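Local coordinates for protein Exo-beta-1,4-mannosidase (Rhizomucor miehei, PDB 4LYP) that hydrolyses terminal beta-mannose residues as a fungal exo-acting beta-mannosidase of glycoside hydrolase family 5, built on a TIM barrel, and has transglycosylation activity, at residues 321-326 against 382-387; 336-341 against 370-375. One frame throughout, in Å; residues are numbered along the deposited sequence.

Contact 1 (321-326 against 382-387); sequences SRSKWA and RSFSGS. With GAI (guanidine), chain D.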
loop_
_atom_site.group_PDB
_atom_site.type_symbol
_atom_site.label_atom_id
_atom_site.label_comp_id
_atom_site.label_asym_id
_atom_site.label_seq_id
_atom_site.Cartn_x
_atom_site.Cartn_y
_atom_site.Cartn_z
ATOM N N SER A 321 14.503 15.095 1.324
ATOM C CA SER A 321 14.682 14.986 2.781
ATOM C C SER A 321 14.550 13.538 3.221
ATOM O O SER A 321 15.337 13.026 4.033
ATOM C CB SER A 321 13.775 15.929 3.522
ATOM O OG SER A 321 12.403 15.636 3.224
ATOM N N ARG A 322 13.559 12.793 2.680
ATOM C CA ARG A 322 13.342 11.416 3.114
ATOM C C ARG A 322 14.500 10.513 2.619
ATOM O O ARG A 322 14.917 9.580 3.324
ATOM C CB ARG A 322 11.965 10.875 2.677
ATOM C CG ARG A 322 10.858 11.251 3.674
ATOM C CD ARG A 322 10.758 12.740 3.974
ATOM N NE ARG A 322 9.627 13.040 4.827
ATOM C CZ ARG A 322 9.346 14.254 5.290
ATOM N NH1 ARG A 322 10.145 15.249 4.937
ATOM N NH2 ARG A 322 8.281 14.437 6.071
ATOM N N SER A 323 15.065 10.810 1.426
ATOM C CA SER A 323 16.232 10.086 0.909
ATOM C C SER A 323 17.370 10.261 1.930
ATOM O O SER A 323 18.090 9.289 2.241
ATOM C CB SER A 323 16.609 10.607 -0.451
ATOM O OG SER A 323 17.835 9.977 -0.878
ATOM N N LYS A 324 17.524 11.479 2.488
ATOM C CA LYS A 324 18.606 11.689 3.419
ATOM C C LYS A 324 18.376 10.909 4.751
ATOM O O LYS A 324 19.305 10.340 5.334
ATOM C CB LYS A 324 18.732 13.186 3.671
ATOM C CG LYS A 324 19.399 13.919 2.503
ATOM C CD LYS A 324 20.892 13.686 2.466
ATOM C CE LYS A 324 21.689 14.776 1.749
ATOM N NZ LYS A 324 23.156 14.629 2.046
ATOM N N TRP A 325 17.112 10.856 5.221
ATOM C CA TRP A 325 16.812 10.121 6.432
ATOM C C TRP A 325 17.167 8.650 6.244
ATOM O O TRP A 325 17.691 7.960 7.152
ATOM C CB TRP A 325 15.374 10.284 6.818
ATOM C CG TRP A 325 14.972 11.675 7.170
ATOM C CD1 TRP A 325 15.763 12.780 7.338
ATOM C CD2 TRP A 325 13.621 12.118 7.435
ATOM N NE1 TRP A 325 14.983 13.866 7.621
ATOM C CE2 TRP A 325 13.680 13.541 7.687
ATOM C CE3 TRP A 325 12.373 11.485 7.347
ATOM C CZ2 TRP A 325 12.528 14.295 7.948
ATOM C CZ3 TRP A 325 11.266 12.265 7.647
ATOM C CH2 TRP A 325 11.340 13.611 7.948
ATOM N N ALA A 326 16.787 8.114 5.077
ATOM C CA ALA A 326 17.095 6.689 4.827
ATOM C C ALA A 326 18.614 6.456 4.767
ATOM O O ALA A 326 19.122 5.449 5.271
ATOM C CB ALA A 326 16.429 6.235 3.545
ATOM N N ARG A 382 21.833 5.625 -6.408
ATOM C CA ARG A 382 21.578 4.640 -5.353
ATOM C C ARG A 382 21.125 5.326 -4.024
ATOM O O ARG A 382 21.424 4.839 -2.942
ATOM C CB ARG A 382 22.678 3.563 -5.177
ATOM C CG ARG A 382 22.924 2.763 -6.454
ATOM C CD ARG A 382 24.010 1.725 -6.236
ATOM N NE ARG A 382 23.492 0.610 -5.360
ATOM C CZ ARG A 382 24.148 0.068 -4.324
ATOM N NH1 ARG A 382 25.312 0.580 -3.854
ATOM N NH2 ARG A 382 23.608 -1.006 -3.707
ATOM N N SER A 383 20.248 6.321 -4.160
ATOM C CA SER A 383 19.687 7.029 -3.006
ATOM C C SER A 383 18.180 6.802 -2.879
ATOM O O SER A 383 17.573 7.372 -2.003
ATOM C CB SER A 383 19.975 8.534 -3.119
ATOM O OG SER A 383 21.386 8.674 -3.130
ATOM N N PHE A 384 17.562 6.068 -3.793
ATOM C CA PHE A 384 16.116 5.817 -3.780
ATOM C C PHE A 384 15.923 4.557 -4.565
ATOM O O PHE A 384 16.622 4.322 -5.538
ATOM C CB PHE A 384 15.328 6.992 -4.448
ATOM C CG PHE A 384 14.125 7.453 -3.643
ATOM C CD1 PHE A 384 12.913 6.797 -3.842
ATOM C CD2 PHE A 384 14.224 8.415 -2.679
ATOM C CE1 PHE A 384 11.811 7.174 -3.144
ATOM C CE2 PHE A 384 13.133 8.791 -1.924
ATOM C CZ PHE A 384 11.921 8.141 -2.155
ATOM N N SER A 385 14.945 3.757 -4.168
ATOM C CA SER A 385 14.780 2.461 -4.799
ATOM C C SER A 385 13.559 2.326 -5.707
ATOM O O SER A 385 13.474 1.355 -6.404
ATOM C CB SER A 385 14.800 1.323 -3.791
ATOM O OG SER A 385 16.106 1.070 -3.312
ATOM N N GLY A 386 12.670 3.302 -5.710
ATOM C CA GLY A 386 11.492 3.313 -6.598
ATOM C C GLY A 386 10.269 3.741 -5.807
ATOM O O GLY A 386 10.339 4.468 -4.824
ATOM N N SER A 387 9.091 3.349 -6.343
ATOM C CA SER A 387 7.841 3.913 -5.866
ATOM C C SER A 387 6.673 2.992 -6.226
ATOM O O SER A 387 6.772 2.133 -7.140
ATOM C CB SER A 387 7.593 5.312 -6.477
ATOM O OG SER A 387 7.576 5.243 -7.900
HETATM C C GAI D . 19.943 -0.203 -6.304
HETATM N N1 GAI D . 21.262 -0.760 -6.579
HETATM N N2 GAI D . 19.395 0.736 -5.368
HETATM N N3 GAI D . 18.963 -0.697 -6.972
HETATM O O HOH W 1 18.929 7.256 0.554
#
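Ser323 and Ser383 are the residues of nearest backbone approach, CA to CA 6.1 Å, where helix 308-329 packs on a helix-to-strand loop of the TIM barrel, the one between helix 362-380 and strand 386-394. The hydroxyl of Ser323 donates to the backbone O of Ser383 (OG to O 2.8 Å), arriving 26° off the carbonyl plane with a C=O...OG angle of 132°. OG lies opposite the backbone N (chi1 174°), which carries it across to that carbonyl. The same carbonyl O accepts a second bond from a water, 2.9 Å from Ser383 O, that also donates to Ser323 O at 2.8 Å. Two donors thus grip the Ser383 carbonyl, and the water ties the helix backbone to the loop. Beside this polar link, Ser323 CB lies in the plane of the Phe384 ring, meeting its edge at CD2 (3.9 Å). Arg382, with positive phi, is the C-prime residue of the Schellman motif ending helix 362-380; its NE lies 2.9 Å from N1 of a bound guanidine, which sits near the plane of the Arg382 guanidinium. Phe384 packs on Ile333 and Met335 of strand 333-338 and on Leu378 of helix 362-380, so its ring lies between that strand and that helix.

Contact 2 (336-341 against 370-375); sequences EEFGMA and KAFNQI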
loop_
_atom_site.group_PDB
_atom_site.type_symbol
_atom_site.label_atom_id
_atom_site.label_comp_id
_atom_site.label_asym_id
_atom_site.label_seq_id
_atom_site.Cartn_x
_atom_site.Cartn_y
_atom_site.Cartn_z
ATOM N N GLU A 336 6.174 4.327 -1.342
ATOM C CA GLU A 336 5.250 3.227 -1.621
ATOM C C GLU A 336 3.789 3.725 -1.726
ATOM O O GLU A 336 2.921 2.894 -1.993
ATOM C CB GLU A 336 5.366 2.098 -0.596
ATOM C CG GLU A 336 4.780 2.471 0.722
ATOM C CD GLU A 336 4.760 1.357 1.749
ATOM O OE1 GLU A 336 5.229 0.238 1.415
ATOM O OE2 GLU A 336 4.262 1.614 2.870
ATOM N N GLU A 337 3.548 5.010 -1.501
ATOM C CA GLU A 337 2.255 5.634 -1.861
ATOM C C GLU A 337 2.537 7.044 -2.278
ATOM O O GLU A 337 3.284 7.781 -1.595
ATOM C CB GLU A 337 1.271 5.754 -0.695
ATOM C CG GLU A 337 0.811 4.417 -0.111
ATOM C CD GLU A 337 -0.382 4.596 0.821
ATOM O OE1 GLU A 337 -0.937 5.703 0.934
ATOM O OE2 GLU A 337 -0.784 3.585 1.478
ATOM N N PHE A 338 1.804 7.506 -3.292
ATOM C CA PHE A 338 1.613 8.936 -3.589
ATOM C C PHE A 338 0.505 9.030 -4.590
ATOM O O PHE A 338 0.246 8.063 -5.337
ATOM C CB PHE A 338 2.903 9.624 -4.116
ATOM C CG PHE A 338 3.266 9.234 -5.511
ATOM C CD1 PHE A 338 3.875 8.007 -5.833
ATOM C CD2 PHE A 338 2.918 10.090 -6.567
ATOM C CE1 PHE A 338 4.129 7.641 -7.151
ATOM C CE2 PHE A 338 3.198 9.705 -7.896
ATOM C CZ PHE A 338 3.809 8.503 -8.176
ATOM N N GLY A 339 -0.103 10.213 -4.704
ATOM C CA GLY A 339 -1.162 10.338 -5.719
ATOM C C GLY A 339 -1.690 11.760 -5.720
ATOM O O GLY A 339 -1.329 12.624 -4.936
ATOM N N MET A 340 -2.577 12.006 -6.710
ATOM C CA MET A 340 -3.189 13.329 -6.912
ATOM C C MET A 340 -4.540 13.111 -7.600
ATOM O O MET A 340 -4.709 12.178 -8.383
ATOM C CB MET A 340 -2.250 14.232 -7.711
ATOM C CG MET A 340 -2.810 15.588 -7.999
ATOM S SD MET A 340 -1.600 16.771 -8.658
ATOM C CE MET A 340 -0.717 17.220 -7.146
ATOM N N ALA A 341 -5.446 14.042 -7.275
ATOM C CA ALA A 341 -6.805 14.064 -7.811
ATOM C C ALA A 341 -6.799 14.460 -9.292
ATOM O O ALA A 341 -5.813 14.951 -9.857
ATOM C CB ALA A 341 -7.613 15.086 -7.027
ATOM N N LYS A 370 7.039 14.610 -12.816
ATOM C CA LYS A 370 8.129 15.249 -12.125
ATOM C C LYS A 370 8.639 14.403 -10.985
ATOM O O LYS A 370 9.862 14.318 -10.730
ATOM C CB LYS A 370 7.728 16.642 -11.661
ATOM C CG LYS A 370 7.605 17.572 -12.848
ATOM C CD LYS A 370 7.138 18.959 -12.471
ATOM C CE LYS A 370 7.223 19.945 -13.630
ATOM N NZ LYS A 370 6.716 21.335 -13.234
ATOM N N ALA A 371 7.750 13.777 -10.206
ATOM C CA ALA A 371 8.180 12.913 -9.099
ATOM C C ALA A 371 9.000 11.779 -9.719
ATOM O O ALA A 371 10.094 11.434 -9.173
ATOM C CB ALA A 371 6.958 12.366 -8.344
ATOM N N PHE A 372 8.486 11.136 -10.761
ATOM C CA PHE A 372 9.185 10.033 -11.397
ATOM C C PHE A 372 10.543 10.450 -11.895
ATOM O O PHE A 372 11.513 9.720 -11.723
ATOM C CB PHE A 372 8.340 9.555 -12.588
ATOM C CG PHE A 372 7.107 8.707 -12.177
ATOM C CD1 PHE A 372 7.029 7.985 -10.976
ATOM C CD2 PHE A 372 6.032 8.626 -13.085
ATOM C CE1 PHE A 372 5.933 7.213 -10.711
ATOM C CE2 PHE A 372 4.951 7.808 -12.802
ATOM C CZ PHE A 372 4.874 7.124 -11.603
ATOM N N ASN A 373 10.665 11.606 -12.580
ATOM C CA ASN A 373 11.948 11.982 -13.078
ATOM C C ASN A 373 12.963 12.232 -11.945
ATOM O O ASN A 373 14.149 11.881 -12.068
ATOM C CB ASN A 373 11.844 13.234 -13.922
ATOM C CG ASN A 373 11.204 12.965 -15.284
ATOM O OD1 ASN A 373 11.174 11.791 -15.740
ATOM N ND2 ASN A 373 10.750 13.998 -15.913
ATOM N N GLN A 374 12.500 12.746 -10.813
ATOM C CA GLN A 374 13.376 12.924 -9.671
ATOM C C GLN A 374 13.797 11.562 -9.121
ATOM O O GLN A 374 14.966 11.378 -8.717
ATOM C CB GLN A 374 12.691 13.806 -8.614
ATOM C CG GLN A 374 13.649 14.133 -7.491
ATOM C CD GLN A 374 12.997 15.051 -6.473
ATOM O OE1 GLN A 374 11.827 15.435 -6.623
ATOM N NE2 GLN A 374 13.711 15.418 -5.405
ATOM N N ILE A 375 12.842 10.627 -8.994
ATOM C CA ILE A 375 13.172 9.320 -8.503
ATOM C C ILE A 375 14.199 8.622 -9.408
ATOM O O ILE A 375 15.146 7.987 -8.923
ATOM C CB ILE A 375 11.929 8.448 -8.312
ATOM C CG1 ILE A 375 11.070 9.001 -7.170
ATOM C CG2 ILE A 375 12.335 6.993 -8.005
ATOM C CD1 ILE A 375 9.657 8.446 -7.161
#
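Phe338 and Phe372 make a buried, wholly apolar strand-to-helix contact, in which Phe338 of strand 333-338 meets the inward side of helix 362-380. Their rings are nearly perpendicular, planes at 88° and centroids 5.7 Å apart, meeting obliquely. Phe338 CZ comes within 3.5 Å of Phe372 CE1 and 3.8 Å of Phe372 CZ. Phe372 CE1 lies at the edge of the Phe338 ring, close to its plane. The CA atoms of Phe338 and Ala371, the nearest across the contact, are 9.4 Å apart, so the aromatic side chains bridge the interval. Phe338 CG sits between the backbone N and carbonyl carbon (chi1 72°), and its ring extends toward the helix, while Phe372 reaches in from the side of its helix. This is the packing of a TIM barrel: Phe338 points outward from a barrel strand into the surrounding helices, whereas the carboxylate of the preceding Glu337 lies among interior residues, hydrogen-bonded to Trp293 and paired with Arg97. Glu337 OE1 also lies close to Glu238, and Trp293 and Glu238 line a guanidine pocket; in family 5 enzymes a glutamate at the end of this strand is the usual nucleophile, a role Glu337 probably has. Around the two rings, Tyr368 meets Phe338, Tyr436 stacks on Phe372, and Phe389 of the neighbouring strand 386-394 touches Phe338.

The two contacts lie 13 Å apart, centre to centre, on the same side of the chain's centre. Contact 2 is nested within the loop that contact 1 closes: the chain runs through helix 308-329, strand 333-338, helix 362-380 and strand 386-394, two successive helix-strand steps of the barrel. Contact 1 joins helix 308-329 to the loop leading into strand 386-394, contact 2 the strand and helix between them. They touch directly, Ile375 packing on Ser387 (CD1 to CB 3.8 Å) and Gly386 (CG2 to CA 4.0 Å). Together they span this part of the barrel wall from the guanidine site that includes Arg382 and Ser385 toward the probable catalytic end of strand 333-338.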